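Local coordinates for protein anthranilate synthase component I (Streptococcus pneumoniae serotype 4, PDB 5KCK) that belongs to the chorismate-binding enzyme family, joining an anthranilate synthase N-terminal region to a chorismate binding enzyme region, at residues 106-115 with 376-386. Numbering follows the deposited sequence.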
loop_
_atom_site.group_PDB
_atom_site.type_symbol
_atom_site.label_atom_id
_atom_site.label_comp_id
_atom_site.label_asym_id
_atom_site.label_seq_id
_atom_site.Cartn_x
_atom_site.Cartn_y
_atom_site.Cartn_z
ATOM N N GLU A 106 41.681 -7.509 0.402
ATOM C CA GLU A 106 42.526 -6.378 0.759
ATOM C C GLU A 106 43.237 -6.664 2.075
ATOM O O GLU A 106 42.720 -7.382 2.933
ATOM C CB GLU A 106 41.713 -5.083 0.895
ATOM C CG GLU A 106 40.892 -4.726 -0.326
ATOM C CD GLU A 106 41.747 -4.320 -1.518
ATOM O OE1 GLU A 106 42.960 -4.051 -1.331
ATOM O OE2 GLU A 106 41.198 -4.275 -2.641
ATOM N N GLU A 107 44.425 -6.083 2.238
ATOM C CA GLU A 107 45.186 -6.209 3.484
ATOM C C GLU A 107 44.749 -5.102 4.436
ATOM O O GLU A 107 45.235 -3.973 4.359
ATOM C CB GLU A 107 46.685 -6.154 3.215
ATOM C CG GLU A 107 47.319 -7.514 2.936
ATOM C CD GLU A 107 48.772 -7.410 2.474
ATOM O OE1 GLU A 107 49.430 -6.384 2.765
ATOM O OE2 GLU A 107 49.255 -8.357 1.811
ATOM N N ILE A 108 43.832 -5.427 5.350
ATOM C CA ILE A 108 43.314 -4.446 6.292
ATOM C C ILE A 108 43.921 -4.592 7.681
ATOM O O ILE A 108 43.537 -3.852 8.595
ATOM C CB ILE A 108 41.777 -4.521 6.363
ATOM C CG1 ILE A 108 41.331 -5.850 6.982
ATOM C CG2 ILE A 108 41.186 -4.356 4.971
ATOM C CD1 ILE A 108 39.836 -5.921 7.268
ATOM N N GLY A 109 44.868 -5.513 7.864
ATOM C CA GLY A 109 45.524 -5.684 9.146
ATOM C C GLY A 109 44.845 -6.729 10.008
ATOM O O GLY A 109 43.892 -7.406 9.604
ATOM N N GLN A 110 45.341 -6.854 11.241
ATOM C CA GLN A 110 44.834 -7.887 12.134
ATOM C C GLN A 110 43.406 -7.570 12.558
ATOM O O GLN A 110 43.096 -6.447 12.966
ATOM C CB GLN A 110 45.727 -8.041 13.363
ATOM C CG GLN A 110 45.216 -9.114 14.318
ATOM C CD GLN A 110 46.262 -9.577 15.300
ATOM O OE1 GLN A 110 47.387 -9.074 15.314
ATOM N NE2 GLN A 110 45.898 -10.547 16.133
ATOM N N ILE A 111 42.538 -8.563 12.452
ATOM C CA ILE A 111 41.124 -8.384 12.783
ATOM C C ILE A 111 40.947 -8.561 14.289
ATOM O O ILE A 111 41.455 -9.542 14.854
ATOM C CB ILE A 111 40.275 -9.377 12.002
ATOM C CG1 ILE A 111 40.463 -9.130 10.503
ATOM C CG2 ILE A 111 38.809 -9.280 12.393
ATOM C CD1 ILE A 111 39.678 -10.045 9.642
ATOM N N PRO A 112 40.263 -7.637 14.970
ATOM C CA PRO A 112 40.128 -7.742 16.432
ATOM C C PRO A 112 39.289 -8.930 16.873
ATOM O O PRO A 112 38.706 -9.657 16.059
ATOM C CB PRO A 112 39.450 -6.422 16.819
ATOM C CG PRO A 112 39.664 -5.506 15.661
ATOM C CD PRO A 112 39.682 -6.387 14.451
ATOM N N GLU A 113 39.236 -9.118 18.185
ATOM C CA GLU A 113 38.491 -10.213 18.788
ATOM C C GLU A 113 37.021 -10.168 18.380
ATOM O O GLU A 113 36.408 -9.099 18.315
ATOM C CB GLU A 113 38.636 -10.129 20.316
ATOM C CG GLU A 113 37.794 -11.102 21.111
ATOM C CD GLU A 113 37.709 -10.709 22.577
ATOM O OE1 GLU A 113 38.380 -9.728 22.962
ATOM O OE2 GLU A 113 36.966 -11.367 23.337
ATOM N N ASP A 114 36.463 -11.342 18.099
ATOM C CA ASP A 114 35.054 -11.492 17.761
ATOM C C ASP A 114 34.274 -11.804 19.037
ATOM O O ASP A 114 34.415 -12.889 19.606
ATOM C CB ASP A 114 34.872 -12.601 16.727
ATOM C CG ASP A 114 33.455 -12.693 16.204
ATOM O OD1 ASP A 114 32.549 -12.029 16.757
ATOM O OD2 ASP A 114 33.246 -13.441 15.227
ATOM N N THR A 115 33.451 -10.858 19.484
ATOM C CA THR A 115 32.616 -11.070 20.656
ATOM C C THR A 115 31.225 -11.596 20.316
ATOM O O THR A 115 30.451 -11.876 21.235
ATOM C CB THR A 115 32.484 -9.773 21.463
ATOM O OG1 THR A 115 31.983 -8.733 20.617
ATOM C CG2 THR A 115 33.835 -9.356 22.046
HETATM N N MSE A 376 40.118 1.589 6.428
HETATM C CA MSE A 376 39.840 0.276 6.990
HETATM C C MSE A 376 40.977 -0.217 7.883
HETATM O O MSE A 376 40.729 -0.852 8.909
HETATM C CB MSE A 376 39.560 -0.735 5.885
HETATM C CG MSE A 376 38.219 -0.526 5.202
HETATM SE SE MSE A 376 37.794 -1.916 3.883
HETATM C CE MSE A 376 39.382 -1.734 2.739
ATOM N N ARG A 377 42.228 0.075 7.511
ATOM C CA ARG A 377 43.329 -0.275 8.402
ATOM C C ARG A 377 43.240 0.508 9.710
ATOM O O ARG A 377 43.446 -0.055 10.793
ATOM C CB ARG A 377 44.673 -0.050 7.702
ATOM C CG ARG A 377 44.895 -1.005 6.504
ATOM C CD ARG A 377 46.327 -0.953 5.964
ATOM N NE ARG A 377 47.313 -1.208 7.018
ATOM C CZ ARG A 377 47.970 -2.354 7.188
ATOM N NH1 ARG A 377 47.769 -3.375 6.368
ATOM N NH2 ARG A 377 48.840 -2.475 8.180
ATOM N N ARG A 378 42.893 1.797 9.632
ATOM C CA ARG A 378 42.782 2.609 10.841
ATOM C C ARG A 378 41.615 2.160 11.715
ATOM O O ARG A 378 41.725 2.160 12.948
ATOM C CB ARG A 378 42.637 4.079 10.472
ATOM C CG ARG A 378 43.844 4.640 9.715
ATOM C CD ARG A 378 45.166 4.431 10.461
ATOM N NE ARG A 378 46.230 5.237 9.870
ATOM C CZ ARG A 378 47.526 5.079 10.113
ATOM N NH1 ARG A 378 47.941 4.133 10.942
ATOM N NH2 ARG A 378 48.411 5.871 9.521
ATOM N N ILE A 379 40.497 1.765 11.097
ATOM C CA ILE A 379 39.346 1.290 11.863
ATOM C C ILE A 379 39.735 0.112 12.745
ATOM O O ILE A 379 39.320 0.025 13.907
ATOM C CB ILE A 379 38.180 0.930 10.923
ATOM C CG1 ILE A 379 37.530 2.204 10.383
ATOM C CG2 ILE A 379 37.143 0.034 11.640
ATOM C CD1 ILE A 379 36.622 1.962 9.189
ATOM N N TYR A 380 40.551 -0.800 12.227
ATOM C CA TYR A 380 40.929 -1.961 13.015
ATOM C C TYR A 380 42.161 -1.731 13.881
ATOM O O TYR A 380 42.577 -2.646 14.603
ATOM C CB TYR A 380 41.108 -3.171 12.103
ATOM C CG TYR A 380 39.800 -3.909 11.928
ATOM C CD1 TYR A 380 38.688 -3.568 12.697
ATOM C CD2 TYR A 380 39.673 -4.952 11.020
ATOM C CE1 TYR A 380 37.490 -4.238 12.563
ATOM C CE2 TYR A 380 38.473 -5.627 10.875
ATOM C CZ TYR A 380 37.386 -5.263 11.645
ATOM O OH TYR A 380 36.193 -5.937 11.515
ATOM N N GLU A 381 42.739 -0.534 13.846
ATOM C CA GLU A 381 43.672 -0.131 14.885
ATOM C C GLU A 381 42.960 0.524 16.058
ATOM O O GLU A 381 43.510 0.556 17.160
ATOM C CB GLU A 381 44.735 0.819 14.309
ATOM C CG GLU A 381 45.648 0.142 13.280
ATOM C CD GLU A 381 46.539 1.112 12.501
ATOM O OE1 GLU A 381 46.450 2.344 12.702
ATOM O OE2 GLU A 381 47.337 0.627 11.671
ATOM N N LEU A 382 41.736 1.001 15.849
ATOM C CA LEU A 382 40.954 1.703 16.858
ATOM C C LEU A 382 39.815 0.870 17.427
ATOM O O LEU A 382 39.663 0.783 18.645
ATOM C CB LEU A 382 40.401 2.998 16.257
ATOM C CG LEU A 382 41.491 3.919 15.732
ATOM C CD1 LEU A 382 40.875 5.094 14.998
ATOM C CD2 LEU A 382 42.360 4.390 16.888
ATOM N N GLU A 383 38.989 0.264 16.585
ATOM C CA GLU A 383 37.908 -0.564 17.101
ATOM C C GLU A 383 38.472 -1.832 17.727
ATOM O O GLU A 383 39.480 -2.378 17.267
ATOM C CB GLU A 383 36.913 -0.902 15.992
ATOM C CG GLU A 383 36.117 0.307 15.515
ATOM C CD GLU A 383 35.038 -0.051 14.511
ATOM O OE1 GLU A 383 34.924 -1.250 14.168
ATOM O OE2 GLU A 383 34.302 0.867 14.068
ATOM N N THR A 384 37.830 -2.286 18.802
ATOM C CA THR A 384 38.322 -3.410 19.583
ATOM C C THR A 384 37.517 -4.686 19.369
ATOM O O THR A 384 37.847 -5.715 19.964
ATOM C CB THR A 384 38.337 -3.046 21.074
ATOM O OG1 THR A 384 37.005 -2.745 21.508
ATOM C CG2 THR A 384 39.208 -1.829 21.301
ATOM N N GLU A 385 36.487 -4.651 18.530
ATOM C CA GLU A 385 35.661 -5.812 18.243
ATOM C C GLU A 385 35.542 -5.972 16.739
ATOM O O GLU A 385 35.332 -4.990 16.023
ATOM C CB GLU A 385 34.250 -5.675 18.835
ATOM C CG GLU A 385 34.182 -5.552 20.346
ATOM C CD GLU A 385 32.766 -5.263 20.826
ATOM O OE1 GLU A 385 32.332 -4.091 20.742
ATOM O OE2 GLU A 385 32.082 -6.212 21.264
ATOM N N LYS A 386 35.666 -7.210 16.268
ATOM C CA LYS A 386 35.389 -7.515 14.870
ATOM C C LYS A 386 33.979 -7.057 14.512
ATOM O O LYS A 386 33.030 -7.266 15.272
ATOM C CB LYS A 386 35.540 -9.016 14.633
ATOM C CG LYS A 386 35.247 -9.481 13.228
ATOM C CD LYS A 386 35.541 -10.966 13.116
ATOM C CE LYS A 386 35.231 -11.486 11.725
ATOM N NZ LYS A 386 35.204 -12.977 11.732
HETATM O O HOH W 1 44.409 -2.722 10.881
HETATM O O HOH W 2 32.132 -12.843 13.131
HETATM O O HOH W 3 32.752 -9.007 17.276
#
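Pro112 lies over the ring of Tyr380: its CD stands 3.4 Å from the ring centroid and 9° off the ring normal, a CH-pi contact made squarely over the face. Ile108 CD1 approaches the same ring obliquely, 3.9 Å from Tyr380 CE2, while its CG2 meets the methyl CE of Met376 (modelled as selenomethionine). Tyr380 OH hydrogen-bonds to Asp100 and to Arg387 N. Farther along, Ile111 CG2 packs on the aliphatic shaft of Lys386, 3.7 Å from its CG; with CG opposite the backbone N (chi1 178°) and every later torsion also anti, the chain carries NZ on to a salt bridge with Asp120. Arg377 NH1 donates to Glu107 O at 3.3 Å; NH1 sits well above the carbonyl plane, while Glu107 O lies close to the plane of the guanidinium. One water donates to both Ile108 O and Arg377 O. Lys386 N gives Glu113 O a nearly straight bond (2.9 Å, 169°). Thr115 OG1 donates to Glu385 OE2 at 2.6 Å, on the carboxylate's anti side; His187 also bonds that oxygen. The irregular loop between strands 92-97 and 121-126, in the N-terminal family region, is thus fastened to helix 372-382 and the turn beyond by side-chain packing and by bonds mostly to its own main-chain oxygens, so the polar grip depends on its backbone path.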